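Long-range contact in hypothetical bacterial 6-phosphogluconolactonase (Bacteroides fragilis, PDB 3SCY), which probably hydrolyses a sugar-phosphate lactone such as 6-phosphogluconolactone, as a putative member of the seven-bladed beta-propeller lactonases: residues 263-274 / 309-320. Sequence-based numbering, arbitrary orientation. Where two conformers were deposited one is given.
Sequences DIHLSPDGKYLY and RNFIITPNGKYL
D263 grips F311 from CB to carboxylate. Its CB lies 3.8 Å from F311 CE1 and also touches R309 O. With CG anti to the backbone N (chi1 -154°), the carboxylate reaches the backbone of F311. There D263 OD2 accepts from F311 N at 3.2 Å through its anti lone pair, the N-H...O angle of 167° showing a nearly straight bond. The same oxygen takes H265 NE2 at 2.8 Å from above the carboxylate plane, while OD1 is held by H215 of the preceding blade. Bonds on both oxygens restrain the carboxylate, and the NE2 bond, lying close to the imidazole plane, helps orient the H265 ring. The imidazole in turn points its edge at the F311 face, a T-shaped pair with planes at 67° and H265 CD2 3.5 Å from F311 CE2. On the rim of the phenyl, F311 CZ comes 3.4 Å from Y274 O, near the ring plane. L320 CD1 sits 3.8 Å from the Y274 ring centroid, a CH-pi contact over the face. Beside the S267-G270 turn, P268 CD meets I313 CG2 at 3.6 Å. Segments 263-266 and 310-313 run nearly parallel, in the innermost strands of consecutive four-stranded antiparallel sheets: adjacent blades of a seven-bladed beta-propeller.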
loop_
_atom_site.group_PDB
_atom_site.type_symbol
_atom_site.label_atom_id
_atom_site.label_comp_id
_atom_site.label_asym_id
_atom_site.label_seq_id
_atom_site.Cartn_x
_atom_site.Cartn_y
_atom_site.Cartn_z
ATOM N N ASP A 263 -4.217 1.134 -6.929
ATOM C CA ASP A 263 -2.841 1.158 -6.464
ATOM C C ASP A 263 -1.877 1.815 -7.475
ATOM O O ASP A 263 -2.235 2.103 -8.608
ATOM C CB ASP A 263 -2.407 -0.271 -6.148
ATOM C CG ASP A 263 -1.299 -0.410 -5.117
ATOM O OD1 ASP A 263 -0.908 0.634 -4.498
ATOM O OD2 ASP A 263 -0.850 -1.551 -4.899
ATOM N N ILE A 264 -0.675 2.107 -6.999
ATOM C CA ILE A 264 0.316 2.815 -7.802
ATOM C C ILE A 264 1.714 2.346 -7.434
ATOM O O ILE A 264 2.061 2.228 -6.254
ATOM C CB ILE A 264 0.156 4.366 -7.601
ATOM C CG1 ILE A 264 1.032 5.147 -8.599
ATOM C CG2 ILE A 264 0.403 4.796 -6.121
ATOM C CD1 ILE A 264 0.695 6.692 -8.629
ATOM N N HIS A 265 2.540 2.057 -8.484
ATOM C CA HIS A 265 3.896 1.578 -8.312
ATOM C C HIS A 265 4.783 2.008 -9.445
ATOM O O HIS A 265 4.362 2.047 -10.602
ATOM C CB HIS A 265 3.960 0.034 -8.224
ATOM C CG HIS A 265 3.258 -0.536 -7.041
ATOM N ND1 HIS A 265 3.925 -0.751 -5.847
ATOM C CD2 HIS A 265 1.960 -0.882 -6.889
ATOM C CE1 HIS A 265 3.011 -1.214 -5.010
ATOM N NE2 HIS A 265 1.809 -1.288 -5.583
ATOM N N LEU A 266 6.026 2.314 -9.103
ATOM C CA LEU A 266 7.039 2.583 -10.082
ATOM C C LEU A 266 7.796 1.305 -10.331
ATOM O O LEU A 266 8.025 0.525 -9.386
ATOM C CB LEU A 266 8.016 3.662 -9.557
ATOM C CG LEU A 266 7.547 5.094 -9.636
ATOM C CD1 LEU A 266 8.284 5.960 -8.661
ATOM C CD2 LEU A 266 7.741 5.661 -11.035
ATOM N N SER A 267 8.271 1.107 -11.568
ATOM C CA SER A 267 9.194 0.012 -11.826
ATOM C C SER A 267 10.490 0.286 -10.999
ATOM O O SER A 267 10.827 1.461 -10.762
ATOM C CB SER A 267 9.491 -0.132 -13.327
ATOM O OG SER A 267 9.991 1.060 -13.909
ATOM N N PRO A 268 11.197 -0.755 -10.545
ATOM C CA PRO A 268 12.436 -0.517 -9.764
ATOM C C PRO A 268 13.466 0.367 -10.481
ATOM O O PRO A 268 14.152 1.116 -9.791
ATOM C CB PRO A 268 12.979 -1.929 -9.523
ATOM C CG PRO A 268 11.774 -2.806 -9.576
ATOM C CD PRO A 268 10.902 -2.197 -10.654
ATOM N N ASP A 269 13.553 0.351 -11.850
ATOM C CA ASP A 269 14.487 1.194 -12.597
ATOM C C ASP A 269 13.991 2.652 -12.717
ATOM O O ASP A 269 14.708 3.492 -13.260
ATOM C CB ASP A 269 14.797 0.580 -13.981
ATOM C CG ASP A 269 13.605 0.435 -14.929
ATOM O OD1 ASP A 269 12.522 0.979 -14.618
ATOM O OD2 ASP A 269 13.774 -0.194 -15.998
ATOM N N GLY A 270 12.776 2.921 -12.227
ATOM C CA GLY A 270 12.152 4.242 -12.209
ATOM C C GLY A 270 11.673 4.759 -13.556
ATOM O O GLY A 270 11.233 5.912 -13.656
ATOM N N LYS A 271 11.758 3.920 -14.591
ATOM C CA LYS A 271 11.401 4.331 -15.950
ATOM C C LYS A 271 9.892 4.307 -16.243
ATOM O O LYS A 271 9.448 5.026 -17.153
ATOM C CB LYS A 271 12.128 3.464 -16.973
ATOM C CG LYS A 271 13.592 3.847 -17.131
ATOM C CD LYS A 271 14.207 3.183 -18.355
ATOM C CE LYS A 271 15.669 3.531 -18.511
ATOM N NZ LYS A 271 16.249 2.927 -19.738
ATOM N N TYR A 272 9.102 3.517 -15.482
ATOM C CA TYR A 272 7.675 3.429 -15.735
ATOM C C TYR A 272 6.907 3.467 -14.474
ATOM O O TYR A 272 7.402 3.038 -13.431
ATOM C CB TYR A 272 7.303 2.136 -16.510
ATOM C CG TYR A 272 7.856 2.130 -17.915
ATOM C CD1 TYR A 272 7.180 2.767 -18.955
ATOM C CD2 TYR A 272 9.100 1.572 -18.187
ATOM C CE1 TYR A 272 7.738 2.855 -20.226
ATOM C CE2 TYR A 272 9.666 1.655 -19.451
ATOM C CZ TYR A 272 8.975 2.281 -20.471
ATOM O OH TYR A 272 9.552 2.381 -21.719
ATOM N N LEU A 273 5.710 4.045 -14.556
ATOM C CA LEU A 273 4.754 4.140 -13.465
ATOM C C LEU A 273 3.498 3.373 -13.877
ATOM O O LEU A 273 3.021 3.506 -15.010
ATOM C CB LEU A 273 4.434 5.599 -13.136
ATOM C CG LEU A 273 3.502 5.779 -11.914
ATOM C CD1 LEU A 273 3.970 6.868 -11.029
ATOM C CD2 LEU A 273 2.038 5.993 -12.321
ATOM N N TYR A 274 2.917 2.640 -12.923
ATOM C CA TYR A 274 1.712 1.863 -13.157
ATOM C C TYR A 274 0.646 2.258 -12.155
ATOM O O TYR A 274 0.955 2.467 -10.975
ATOM C CB TYR A 274 2.029 0.350 -13.006
ATOM C CG TYR A 274 3.053 -0.114 -14.015
ATOM C CD1 TYR A 274 4.420 0.017 -13.765
ATOM C CD2 TYR A 274 2.658 -0.697 -15.215
ATOM C CE1 TYR A 274 5.371 -0.352 -14.724
ATOM C CE2 TYR A 274 3.597 -1.134 -16.150
ATOM C CZ TYR A 274 4.949 -0.934 -15.912
ATOM O OH TYR A 274 5.856 -1.334 -16.864
ATOM N N ARG A 309 -7.398 -4.123 -6.797
ATOM C CA ARG A 309 -7.209 -3.143 -5.718
ATOM C C ARG A 309 -5.710 -2.953 -5.319
ATOM O O ARG A 309 -5.327 -1.924 -4.749
ATOM C CB ARG A 309 -8.017 -3.641 -4.506
ATOM C CG ARG A 309 -7.798 -2.913 -3.179
ATOM C CD ARG A 309 -8.861 -3.351 -2.159
ATOM N NE ARG A 309 -8.530 -2.847 -0.819
ATOM C CZ ARG A 309 -9.253 -1.963 -0.137
ATOM N NH1 ARG A 309 -10.392 -1.489 -0.643
ATOM N NH2 ARG A 309 -8.845 -1.542 1.059
ATOM N N ASN A 310 -4.881 -3.961 -5.623
ATOM C CA ASN A 310 -3.482 -3.966 -5.240
ATOM C C ASN A 310 -2.665 -4.737 -6.246
ATOM O O ASN A 310 -3.154 -5.698 -6.831
ATOM C CB ASN A 310 -3.365 -4.637 -3.852
ATOM C CG ASN A 310 -1.947 -4.712 -3.332
ATOM O OD1 ASN A 310 -1.200 -5.651 -3.622
ATOM N ND2 ASN A 310 -1.517 -3.674 -2.645
ATOM N N PHE A 311 -1.411 -4.308 -6.461
ATOM C CA PHE A 311 -0.511 -5.064 -7.295
ATOM C C PHE A 311 0.904 -4.803 -6.775
ATOM O O PHE A 311 1.090 -4.031 -5.832
ATOM C CB PHE A 311 -0.684 -4.735 -8.805
ATOM C CG PHE A 311 -0.335 -3.342 -9.240
ATOM C CD1 PHE A 311 -1.272 -2.313 -9.158
ATOM C CD2 PHE A 311 0.916 -3.061 -9.783
ATOM C CE1 PHE A 311 -0.937 -1.015 -9.565
ATOM C CE2 PHE A 311 1.250 -1.759 -10.172
ATOM C CZ PHE A 311 0.317 -0.750 -10.062
ATOM N N ILE A 312 1.901 -5.479 -7.366
ATOM C CA ILE A 312 3.288 -5.318 -6.946
ATOM C C ILE A 312 4.186 -5.640 -8.131
ATOM O O ILE A 312 3.797 -6.423 -9.010
ATOM C CB ILE A 312 3.589 -6.227 -5.723
ATOM C CG1 ILE A 312 4.929 -5.854 -5.047
ATOM C CG2 ILE A 312 3.507 -7.735 -6.088
ATOM C CD1 ILE A 312 5.069 -6.459 -3.634
ATOM N N ILE A 313 5.396 -5.046 -8.153
ATOM C CA ILE A 313 6.423 -5.340 -9.159
ATOM C C ILE A 313 7.563 -6.071 -8.428
ATOM O O ILE A 313 7.970 -5.663 -7.336
ATOM C CB ILE A 313 6.895 -4.053 -9.874
ATOM C CG1 ILE A 313 5.700 -3.356 -10.551
ATOM C CG2 ILE A 313 8.006 -4.369 -10.896
ATOM C CD1 ILE A 313 6.007 -2.008 -11.156
ATOM N N THR A 314 8.106 -7.121 -9.050
ATOM C CA THR A 314 9.234 -7.829 -8.438
ATOM C C THR A 314 10.462 -6.907 -8.371
ATOM O O THR A 314 10.629 -6.037 -9.238
ATOM C CB THR A 314 9.529 -9.109 -9.206
ATOM O OG1 THR A 314 9.837 -8.800 -10.586
ATOM C CG2 THR A 314 8.389 -10.141 -9.092
ATOM N N PRO A 315 11.378 -7.134 -7.387
ATOM C CA PRO A 315 12.565 -6.261 -7.266
ATOM C C PRO A 315 13.432 -6.197 -8.532
ATOM O O PRO A 315 14.032 -5.153 -8.788
ATOM C CB PRO A 315 13.348 -6.884 -6.103
ATOM C CG PRO A 315 12.280 -7.513 -5.254
ATOM C CD PRO A 315 11.292 -8.082 -6.257
ATOM N N ASN A 316 13.470 -7.267 -9.346
ATOM C CA ASN A 316 14.265 -7.279 -10.579
ATOM C C ASN A 316 13.519 -6.579 -11.738
ATOM O O ASN A 316 14.052 -6.490 -12.840
ATOM C CB ASN A 316 14.678 -8.699 -10.967
ATOM C CG ASN A 316 13.579 -9.603 -11.458
ATOM O OD1 ASN A 316 12.392 -9.253 -11.446
ATOM N ND2 ASN A 316 13.936 -10.828 -11.802
ATOM N N GLY A 317 12.275 -6.144 -11.480
ATOM C CA GLY A 317 11.445 -5.455 -12.472
ATOM C C GLY A 317 10.846 -6.333 -13.545
ATOM O O GLY A 317 10.188 -5.829 -14.470
ATOM N N LYS A 318 11.058 -7.655 -13.474
ATOM C CA LYS A 318 10.617 -8.534 -14.553
ATOM C C LYS A 318 9.118 -8.844 -14.547
ATOM O O LYS A 318 8.556 -9.063 -15.615
ATOM C CB LYS A 318 11.425 -9.853 -14.559
ATOM C CG LYS A 318 11.021 -10.827 -15.654
ATOM C CD LYS A 318 11.941 -12.014 -15.752
ATOM C CE LYS A 318 11.541 -12.861 -16.936
ATOM N NZ LYS A 318 12.471 -13.999 -17.118
ATOM N N TYR A 319 8.486 -8.938 -13.360
ATOM C CA TYR A 319 7.063 -9.267 -13.317
ATOM C C TYR A 319 6.253 -8.263 -12.508
ATOM O O TYR A 319 6.756 -7.621 -11.572
ATOM C CB TYR A 319 6.830 -10.673 -12.705
ATOM C CG TYR A 319 7.424 -11.804 -13.504
ATOM C CD1 TYR A 319 6.818 -12.248 -14.677
ATOM C CD2 TYR A 319 8.580 -12.447 -13.081
ATOM C CE1 TYR A 319 7.365 -13.291 -15.423
ATOM C CE2 TYR A 319 9.141 -13.487 -13.826
ATOM C CZ TYR A 319 8.522 -13.910 -14.993
ATOM O OH TYR A 319 9.047 -14.934 -15.771
ATOM N N LEU A 320 4.984 -8.128 -12.924
ATOM C CA LEU A 320 3.979 -7.311 -12.267
ATOM C C LEU A 320 2.808 -8.239 -11.925
ATOM O O LEU A 320 2.229 -8.895 -12.813
ATOM C CB LEU A 320 3.566 -6.156 -13.202
ATOM C CG LEU A 320 2.697 -5.061 -12.561
ATOM C CD1 LEU A 320 2.849 -3.726 -13.286
ATOM C CD2 LEU A 320 1.226 -5.475 -12.505
#